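Local structure of lysyl oxidase (Pichia pastoris, 1W7C) at residues 486-491 and 654-659; 460-465 and 662-667; 15-20 and 308-313. The protein is a copper- and topaquinone-dependent amine oxidase that probably oxidises primary amines, among them lysine side chains, to aldehydes. All blocks are in the same frame, centred on the assembly; numbering follows the deposited sequence. Where two conformers were deposited one is given.

Contact 1. Residues 486-491 and 654-659; sequences SFHDHV and HLPNSN. With CU (copper (II) ion), chain C.
The three-histidine copper site is assembled here, with H488 and H490 from one strand and H654 from the end of its neighbour. H488 NE2, H490 NE2 and H654 ND1 each bind copper at 2.0 Å, and water 1 is a further ligand at 2.2 Å. H654 thus coordinates through the nitrogen nearer its backbone, whereas the other two use the outer one. Its CG, anti to the backbone N (chi1 -165°), swings the ring so that ND1 faces copper. The paired backbones place H654 CB over one face of the H488 ring, 3.7 Å from the ring centroid in a CH-pi contact, and the two ring planes meet obliquely at 62°. H488 is fixed in rotation by ND1, which donates in its ring plane to S486 O (3.0 Å). The backbones pair antiparallel through H488 N to H654 O (3.0 Å) and H654 N to H488 O (2.8 Å). P656 CG stands 3.8 Å above the centre of the H654 ring and 3.9 Å from H488 CE1, at that ring's edge. A glycine here would take away the ring that lies over H654 and would probably open a gap between it and the H488 edge. H654 NE2, which does not bind copper, is hydrogen-bonded to D660. Strand 488-498 lies between 329-344 and 642-654, H488 stacks on Y344, and M512 of the second subunit packs on F487.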
loop_
_atom_site.group_PDB
_atom_site.type_symbol
_atom_site.label_atom_id
_atom_site.label_comp_id
_atom_site.label_asym_id
_atom_site.label_seq_id
_atom_site.Cartn_x
_atom_site.Cartn_y
_atom_site.Cartn_z
ATOM N N SER A 486 -12.954 -21.755 -1.113
ATOM C CA SER A 486 -13.947 -21.132 -1.974
ATOM C C SER A 486 -13.632 -19.669 -2.344
ATOM O O SER A 486 -13.408 -18.818 -1.522
ATOM C CB SER A 486 -15.330 -21.198 -1.323
ATOM O OG SER A 486 -15.864 -22.506 -1.397
ATOM N N PHE A 487 -13.723 -19.385 -3.602
ATOM C CA PHE A 487 -13.428 -18.074 -4.129
ATOM C C PHE A 487 -14.498 -17.027 -3.818
ATOM O O PHE A 487 -15.697 -17.296 -3.979
ATOM C CB PHE A 487 -13.363 -18.346 -5.622
ATOM C CG PHE A 487 -13.003 -17.194 -6.518
ATOM C CD1 PHE A 487 -13.432 -17.216 -7.854
ATOM C CD2 PHE A 487 -12.149 -16.198 -6.138
ATOM C CE1 PHE A 487 -13.070 -16.217 -8.732
ATOM C CE2 PHE A 487 -11.793 -15.187 -7.039
ATOM C CZ PHE A 487 -12.260 -15.199 -8.308
ATOM N N HIS A 488 -14.092 -15.854 -3.338
ATOM C CA HIS A 488 -15.068 -14.830 -2.995
ATOM C C HIS A 488 -14.485 -13.449 -3.151
ATOM O O HIS A 488 -13.266 -13.258 -3.133
ATOM C CB HIS A 488 -15.621 -15.034 -1.586
ATOM C CG HIS A 488 -14.553 -15.045 -0.533
ATOM N ND1 HIS A 488 -13.733 -16.138 -0.323
ATOM C CD2 HIS A 488 -14.132 -14.091 0.350
ATOM C CE1 HIS A 488 -12.862 -15.857 0.637
ATOM N NE2 HIS A 488 -13.086 -14.626 1.070
ATOM N N ASP A 489 -15.378 -12.478 -3.342
ATOM C CA ASP A 489 -15.041 -11.078 -3.303
ATOM C C ASP A 489 -15.486 -10.464 -1.991
ATOM O O ASP A 489 -16.609 -10.688 -1.543
ATOM C CB ASP A 489 -15.754 -10.305 -4.419
ATOM C CG ASP A 489 -15.094 -10.440 -5.766
ATOM O OD1 ASP A 489 -13.894 -10.818 -5.829
ATOM O OD2 ASP A 489 -15.735 -10.191 -6.796
ATOM N N HIS A 490 -14.593 -9.703 -1.384
ATOM C CA HIS A 490 -14.920 -8.738 -0.337
ATOM C C HIS A 490 -14.997 -7.374 -1.024
ATOM O O HIS A 490 -14.062 -7.016 -1.739
ATOM C CB HIS A 490 -13.820 -8.653 0.701
ATOM C CG HIS A 490 -13.578 -9.921 1.450
ATOM N ND1 HIS A 490 -14.253 -10.246 2.605
ATOM C CD2 HIS A 490 -12.647 -10.895 1.265
ATOM C CE1 HIS A 490 -13.776 -11.384 3.079
ATOM N NE2 HIS A 490 -12.806 -11.804 2.275
ATOM N N VAL A 491 -16.061 -6.606 -0.798
ATOM C CA VAL A 491 -16.130 -5.235 -1.291
ATOM C C VAL A 491 -16.747 -4.362 -0.209
ATOM O O VAL A 491 -17.721 -4.772 0.445
ATOM C CB VAL A 491 -16.876 -5.063 -2.636
ATOM C CG1 VAL A 491 -16.468 -3.742 -3.296
ATOM C CG2 VAL A 491 -16.627 -6.226 -3.574
ATOM N N HIS A 654 -10.494 -12.851 -3.115
ATOM C CA HIS A 654 -9.841 -13.772 -2.186
ATOM C C HIS A 654 -10.006 -15.195 -2.697
ATOM O O HIS A 654 -11.101 -15.720 -2.775
ATOM C CB HIS A 654 -10.433 -13.617 -0.804
ATOM C CG HIS A 654 -9.630 -14.234 0.281
ATOM N ND1 HIS A 654 -10.055 -14.234 1.592
ATOM C CD2 HIS A 654 -8.377 -14.756 0.299
ATOM C CE1 HIS A 654 -9.132 -14.798 2.359
ATOM N NE2 HIS A 654 -8.104 -15.128 1.596
ATOM N N LEU A 655 -8.863 -15.805 -3.018
ATOM C CA LEU A 655 -8.747 -17.195 -3.457
ATOM C C LEU A 655 -7.849 -17.870 -2.405
ATOM O O LEU A 655 -6.600 -17.899 -2.534
ATOM C CB LEU A 655 -8.104 -17.264 -4.840
ATOM C CG LEU A 655 -8.031 -18.691 -5.398
ATOM C CD1 LEU A 655 -9.421 -19.231 -5.738
ATOM C CD2 LEU A 655 -7.114 -18.797 -6.619
ATOM N N PRO A 656 -8.433 -18.358 -1.326
ATOM C CA PRO A 656 -7.628 -18.872 -0.227
ATOM C C PRO A 656 -6.714 -20.024 -0.636
ATOM O O PRO A 656 -7.053 -20.860 -1.431
ATOM C CB PRO A 656 -8.664 -19.312 0.791
ATOM C CG PRO A 656 -9.819 -18.369 0.544
ATOM C CD PRO A 656 -9.856 -18.288 -0.944
ATOM N N ASN A 657 -5.537 -20.024 -0.033
ATOM C CA ASN A 657 -4.533 -21.052 -0.245
ATOM C C ASN A 657 -4.021 -21.541 1.112
ATOM O O ASN A 657 -4.626 -21.267 2.155
ATOM C CB ASN A 657 -3.428 -20.532 -1.196
ATOM C CG ASN A 657 -2.505 -19.518 -0.570
ATOM O OD1 ASN A 657 -1.479 -19.872 0.026
ATOM N ND2 ASN A 657 -2.885 -18.219 -0.643
ATOM N N SER A 658 -2.902 -22.267 1.125
ATOM C CA SER A 658 -2.304 -22.723 2.384
ATOM C C SER A 658 -2.051 -21.586 3.350
ATOM O O SER A 658 -2.122 -21.778 4.571
ATOM C CB SER A 658 -0.993 -23.442 2.089
ATOM O OG SER A 658 -0.030 -22.565 1.543
ATOM N N ASN A 659 -1.785 -20.386 2.823
ATOM C CA ASN A 659 -1.473 -19.246 3.693
ATOM C C ASN A 659 -2.691 -18.664 4.368
ATOM O O ASN A 659 -2.563 -17.661 5.062
ATOM C CB ASN A 659 -0.664 -18.160 2.937
ATOM C CG ASN A 659 0.594 -17.783 3.675
ATOM O OD1 ASN A 659 1.330 -18.677 4.154
ATOM N ND2 ASN A 659 0.859 -16.488 3.823
HETATM CU CU CU C . -11.839 -13.575 2.273
HETATM O O HOH W 1 -12.388 -14.569 4.165
#

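Contact 2. Residues 460-465 and 662-667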
loop_
_atom_site.group_PDB
_atom_site.type_symbol
_atom_site.label_atom_id
_atom_site.label_comp_id
_atom_site.label_asym_id
_atom_site.label_seq_id
_atom_site.Cartn_x
_atom_site.Cartn_y
_atom_site.Cartn_z
ATOM N N GLY A 460 -9.135 -14.022 10.015
ATOM C CA GLY A 460 -10.101 -14.912 10.600
ATOM C C GLY A 460 -10.190 -16.178 9.772
ATOM O O GLY A 460 -9.260 -16.496 9.030
ATOM N N TYR A 461 -11.265 -16.941 10.007
ATOM C CA TYR A 461 -11.505 -18.186 9.282
ATOM C C TYR A 461 -12.207 -17.906 7.998
ATOM O O TYR A 461 -13.195 -17.186 7.946
ATOM C CB TYR A 461 -12.368 -19.111 10.121
ATOM C CG TYR A 461 -11.672 -19.818 11.268
ATOM C CD1 TYR A 461 -11.883 -19.450 12.581
ATOM C CD2 TYR A 461 -10.789 -20.846 11.025
ATOM C CE1 TYR A 461 -11.224 -20.098 13.625
ATOM C CE2 TYR A 461 -10.131 -21.501 12.040
ATOM C CZ TYR A 461 -10.363 -21.131 13.337
ATOM O OH TYR A 461 -9.726 -21.784 14.366
ATOM N N ILE A 462 -11.742 -18.562 6.967
ATOM C CA ILE A 462 -12.449 -18.507 5.693
ATOM C C ILE A 462 -13.738 -19.349 5.705
ATOM O O ILE A 462 -13.830 -20.309 6.441
ATOM C CB ILE A 462 -11.551 -18.986 4.518
ATOM C CG1 ILE A 462 -11.158 -20.456 4.684
ATOM C CG2 ILE A 462 -10.371 -18.101 4.370
ATOM C CD1 ILE A 462 -10.436 -21.066 3.488
ATOM N N GLN A 463 -14.697 -19.000 4.851
ATOM C CA GLN A 463 -15.812 -19.867 4.556
ATOM C C GLN A 463 -15.386 -20.746 3.396
ATOM O O GLN A 463 -15.506 -20.386 2.248
ATOM C CB GLN A 463 -17.073 -19.076 4.264
ATOM C CG GLN A 463 -18.261 -19.968 3.982
ATOM C CD GLN A 463 -19.567 -19.232 3.803
ATOM O OE1 GLN A 463 -19.877 -18.348 4.560
ATOM N NE2 GLN A 463 -20.334 -19.619 2.804
ATOM N N ALA A 464 -14.814 -21.880 3.745
ATOM C CA ALA A 464 -14.384 -22.855 2.773
ATOM C C ALA A 464 -15.579 -23.664 2.281
ATOM O O ALA A 464 -16.749 -23.413 2.652
ATOM C CB ALA A 464 -13.388 -23.751 3.416
ATOM N N GLY A 465 -15.327 -24.564 1.335
ATOM C CA GLY A 465 -16.344 -25.466 0.868
ATOM C C GLY A 465 -15.870 -26.895 0.785
ATOM O O GLY A 465 -14.682 -27.161 0.787
ATOM N N PRO A 662 -4.346 -22.022 9.494
ATOM C CA PRO A 662 -5.734 -22.046 9.972
ATOM C C PRO A 662 -6.539 -20.770 9.778
ATOM O O PRO A 662 -7.764 -20.842 9.810
ATOM C CB PRO A 662 -5.582 -22.370 11.459
ATOM C CG PRO A 662 -4.254 -21.760 11.822
ATOM C CD PRO A 662 -3.383 -22.017 10.596
ATOM N N ASN A 663 -5.867 -19.644 9.555
ATOM C CA ASN A 663 -6.542 -18.348 9.395
ATOM C C ASN A 663 -5.885 -17.536 8.289
ATOM O O ASN A 663 -4.695 -17.678 8.001
ATOM C CB ASN A 663 -6.434 -17.484 10.660
ATOM C CG ASN A 663 -7.633 -17.548 11.616
ATOM O OD1 ASN A 663 -7.812 -16.605 12.384
ATOM N ND2 ASN A 663 -8.424 -18.615 11.593
ATOM N N THR A 664 -6.678 -16.651 7.693
ATOM C CA THR A 664 -6.188 -15.590 6.840
ATOM C C THR A 664 -5.375 -14.596 7.666
ATOM O O THR A 664 -5.626 -14.393 8.835
ATOM C CB THR A 664 -7.413 -14.905 6.210
ATOM O OG1 THR A 664 -8.072 -15.849 5.354
ATOM C CG2 THR A 664 -7.039 -13.725 5.349
ATOM N N ILE A 665 -4.365 -13.995 7.043
ATOM C CA ILE A 665 -3.505 -13.001 7.679
ATOM C C ILE A 665 -3.792 -11.579 7.169
ATOM O O ILE A 665 -4.107 -11.359 6.007
ATOM C CB ILE A 665 -1.999 -13.394 7.590
ATOM C CG1 ILE A 665 -1.435 -13.291 6.177
ATOM C CG2 ILE A 665 -1.805 -14.779 8.206
ATOM C CD1 ILE A 665 0.021 -13.694 6.065
ATOM N N PHE A 666 -3.629 -10.618 8.081
ATOM C CA PHE A 666 -3.950 -9.224 7.829
ATOM C C PHE A 666 -2.932 -8.565 6.899
ATOM O O PHE A 666 -3.256 -7.579 6.241
ATOM C CB PHE A 666 -3.946 -8.397 9.123
ATOM C CG PHE A 666 -5.175 -8.547 10.019
ATOM C CD1 PHE A 666 -5.014 -8.711 11.415
ATOM C CD2 PHE A 666 -6.442 -8.402 9.536
ATOM C CE1 PHE A 666 -6.144 -8.745 12.257
ATOM C CE2 PHE A 666 -7.536 -8.448 10.358
ATOM C CZ PHE A 666 -7.389 -8.620 11.710
ATOM N N SER A 667 -1.695 -9.049 6.864
ATOM C CA SER A 667 -0.625 -8.368 6.112
ATOM C C SER A 667 -0.876 -8.355 4.605
ATOM O O SER A 667 -0.597 -7.348 3.909
ATOM C CB SER A 667 0.671 -9.077 6.396
ATOM O OG SER A 667 0.482 -10.447 6.140
HETATM O O HOH W 2 -9.169 -20.012 7.440
#
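Y461 and N663 form the compact half of this contact between two loops. N663 ND2 stands 3.2 Å above the centre of the Y461 ring, and the amide plane is turned 84° against it, so the amide points its ND2 at the ring face rather than lying flat on it. That pose is fixed by the amide's own hydrogen bond, N663 ND2 to P662 O at 2.9 Å, which is nearly straight (175°) and lies in the amide plane; the donor sits above the P662 carbonyl plane. Close by, G460 O accepts from T664 N (2.9 Å) and lies 3.2 Å from N663 CG. G460 adopts backbone angles at which a side chain would press on the preceding carbonyl oxygen. The other half is looser. T664 OG1, anti to the carbonyl carbon (chi1 -65°), faces I462 CG2 at 3.4 Å and has its hydrogen-bond partner in D660. Water 2 joins the loops, accepting from I462 N (3.0 Å) and donating to P662 O (2.9 Å). The residues of this half are buried too, so the water is probably an interior one. Y461 OH is hydrogen-bonded to T264 O, and H413 of the second subunit meets the Y461 ring edge-to-face. The loops follow strands 452-458 and 642-654 and pack against the copper ligand H654, at the end of the latter, which both I462 and T664 touch.

Contact 3. Residues 15-20 and 308-313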
loop_
_atom_site.group_PDB
_atom_site.type_symbol
_atom_site.label_atom_id
_atom_site.label_comp_id
_atom_site.label_asym_id
_atom_site.label_seq_id
_atom_site.Cartn_x
_atom_site.Cartn_y
_atom_site.Cartn_z
ATOM N N ALA A 15 -14.922 20.507 22.936
ATOM C CA ALA A 15 -15.287 20.494 21.531
ATOM C C ALA A 15 -15.863 21.860 21.167
ATOM O O ALA A 15 -16.482 22.530 22.043
ATOM C CB ALA A 15 -16.292 19.443 21.276
ATOM N N PRO A 16 -15.605 22.326 19.948
ATOM C CA PRO A 16 -16.189 23.588 19.468
ATOM C C PRO A 16 -17.718 23.627 19.532
ATOM O O PRO A 16 -18.299 24.689 19.761
ATOM C CB PRO A 16 -15.701 23.665 18.019
ATOM C CG PRO A 16 -14.467 22.857 18.003
ATOM C CD PRO A 16 -14.684 21.733 18.967
ATOM N N LYS A 17 -18.347 22.493 19.275
ATOM C CA LYS A 17 -19.794 22.368 19.231
ATOM C C LYS A 17 -20.201 21.047 19.861
ATOM O O LYS A 17 -19.345 20.251 20.254
ATOM C CB LYS A 17 -20.279 22.439 17.794
ATOM C CG LYS A 17 -19.995 23.768 17.107
ATOM C CD LYS A 17 -21.030 24.830 17.477
ATOM C CE LYS A 17 -20.722 26.225 16.908
ATOM N NZ LYS A 17 -21.971 27.115 16.788
ATOM N N THR A 18 -21.498 20.816 19.992
ATOM C CA THR A 18 -22.074 19.555 20.450
ATOM C C THR A 18 -21.971 18.500 19.350
ATOM O O THR A 18 -22.199 18.809 18.160
ATOM C CB THR A 18 -23.575 19.782 20.772
ATOM O OG1 THR A 18 -23.689 20.668 21.901
ATOM C CG2 THR A 18 -24.262 18.501 21.225
ATOM N N ASN A 19 -21.746 17.259 19.739
ATOM C CA ASN A 19 -21.782 16.173 18.798
ATOM C C ASN A 19 -23.232 15.787 18.475
ATOM O O ASN A 19 -23.854 14.932 19.141
ATOM C CB ASN A 19 -20.998 15.024 19.373
ATOM C CG ASN A 19 -20.845 13.865 18.351
ATOM O OD1 ASN A 19 -21.631 13.693 17.408
ATOM N ND2 ASN A 19 -19.828 13.063 18.567
ATOM N N ILE A 20 -23.757 16.424 17.437
ATOM C CA ILE A 20 -25.133 16.255 17.015
ATOM C C ILE A 20 -25.370 14.936 16.276
ATOM O O ILE A 20 -26.491 14.644 15.865
ATOM C CB ILE A 20 -25.574 17.464 16.138
ATOM C CG1 ILE A 20 -24.605 17.691 14.961
ATOM C CG2 ILE A 20 -25.648 18.710 17.025
ATOM C CD1 ILE A 20 -25.111 18.653 13.919
ATOM N N GLY A 308 -9.114 18.095 13.611
ATOM C CA GLY A 308 -10.218 17.927 14.527
ATOM C C GLY A 308 -11.322 17.116 13.865
ATOM O O GLY A 308 -11.492 17.178 12.640
ATOM N N PHE A 309 -12.095 16.386 14.664
ATOM C CA PHE A 309 -13.244 15.627 14.162
ATOM C C PHE A 309 -14.064 15.077 15.316
ATOM O O PHE A 309 -13.560 14.954 16.418
ATOM C CB PHE A 309 -12.845 14.478 13.200
ATOM C CG PHE A 309 -11.869 13.491 13.775
ATOM C CD1 PHE A 309 -10.512 13.644 13.539
ATOM C CD2 PHE A 309 -12.281 12.452 14.617
ATOM C CE1 PHE A 309 -9.588 12.762 14.099
ATOM C CE2 PHE A 309 -11.354 11.553 15.168
ATOM C CZ PHE A 309 -10.017 11.722 14.913
ATOM N N TYR A 310 -15.301 14.723 15.010
ATOM C CA TYR A 310 -16.172 14.006 15.916
ATOM C C TYR A 310 -16.350 12.599 15.424
ATOM O O TYR A 310 -16.380 12.344 14.219
ATOM C CB TYR A 310 -17.560 14.659 15.977
ATOM C CG TYR A 310 -17.578 16.106 16.395
ATOM C CD1 TYR A 310 -17.365 17.111 15.466
ATOM C CD2 TYR A 310 -17.906 16.484 17.683
ATOM C CE1 TYR A 310 -17.398 18.454 15.842
ATOM C CE2 TYR A 310 -17.941 17.833 18.059
ATOM C CZ TYR A 310 -17.707 18.800 17.123
ATOM O OH TYR A 310 -17.739 20.129 17.505
ATOM N N THR A 311 -16.519 11.668 16.362
ATOM C CA THR A 311 -16.887 10.298 16.000
ATOM C C THR A 311 -18.325 9.986 16.430
ATOM O O THR A 311 -18.895 10.616 17.312
ATOM C CB THR A 311 -15.973 9.239 16.658
ATOM O OG1 THR A 311 -16.182 9.277 18.060
ATOM C CG2 THR A 311 -14.484 9.493 16.369
ATOM N N SER A 312 -18.906 9.047 15.724
ATOM C CA SER A 312 -20.226 8.525 16.000
ATOM C C SER A 312 -20.198 7.035 15.783
ATOM O O SER A 312 -19.401 6.535 15.003
ATOM C CB SER A 312 -21.263 9.189 15.075
ATOM O OG SER A 312 -22.551 8.691 15.366
ATOM N N TRP A 313 -21.112 6.329 16.446
ATOM C CA TRP A 313 -21.168 4.867 16.380
ATOM C C TRP A 313 -22.574 4.389 16.099
ATOM O O TRP A 313 -23.537 4.845 16.743
ATOM C CB TRP A 313 -20.709 4.300 17.735
ATOM C CG TRP A 313 -20.498 2.822 17.682
ATOM C CD1 TRP A 313 -21.432 1.838 17.931
ATOM C CD2 TRP A 313 -19.276 2.150 17.385
ATOM N NE1 TRP A 313 -20.852 0.599 17.787
ATOM C CE2 TRP A 313 -19.531 0.766 17.447
ATOM C CE3 TRP A 313 -17.971 2.580 17.081
ATOM C CZ2 TRP A 313 -18.541 -0.182 17.233
ATOM C CZ3 TRP A 313 -16.977 1.625 16.887
ATOM C CH2 TRP A 313 -17.273 0.266 16.945
#
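N19 and Y310 mark the closest passage of the two backbones, with CA atoms 6.7 Å apart. Residues 308-313 are regular strand, while 15-20 run as an irregular loop, and side chains do the bridging: Y310 points from the strand toward the loop and the N19 amide extends back to the strand. With chi1 at -173° the N19 amide is extended away from its backbone N, and ND2 arrives at T311 O, 2.9 Å away. The bond is fairly straight (159°), and the acceptor lies in the amide plane. ND2 also donates to E299 O, and OD1 accepts from W21 N, so three partners fix the flip of this buried amide. Y310 lies alongside N19, the two side chains pointing in opposite directions; N19 CB comes within 3.8 Å of Y310 CD2. A15 CB touches Y310 CE2 at 4.0 Å and P16 CD lies 3.7 Å from Y310 OH. Y310 OH lies 3.0 Å from K17 N and 3.2 Å from K17 O. K17 NZ turns away to bond to Y71 O, with the Y71 ring in cation-pi contact. Strand 307-314 has 301-304 and 318-326 as antiparallel partners, so the loop packs over a strand already paired on both sides. The arrangement is a plain packing joint: the connection from strand 11-12 to helix 26-39 is laid across an antiparallel meander of the copper-binding enzyme domain.

Contacts 1 and 2 adjoin, their centres 8 Å apart. H654 CE1 lies 3.3 Å from T664 OG1, and P656 CB meets I462 CD1 at 3.7 Å, so contact 2 supplies second-shell packing to the copper site. D660 serves both, accepting from H654 NE2 and hydrogen-bonding T664 OG1. Y461 is hydrogen-bonded to N437, the residue preceding the topaquinone in the sequence, and the H490 side chain is about 6 Å from that of D358, the predicted proton acceptor. Contact 3 is remote, its centre 38 Å from that of contact 1 and 36 Å from that of contact 2, across the chain's centre.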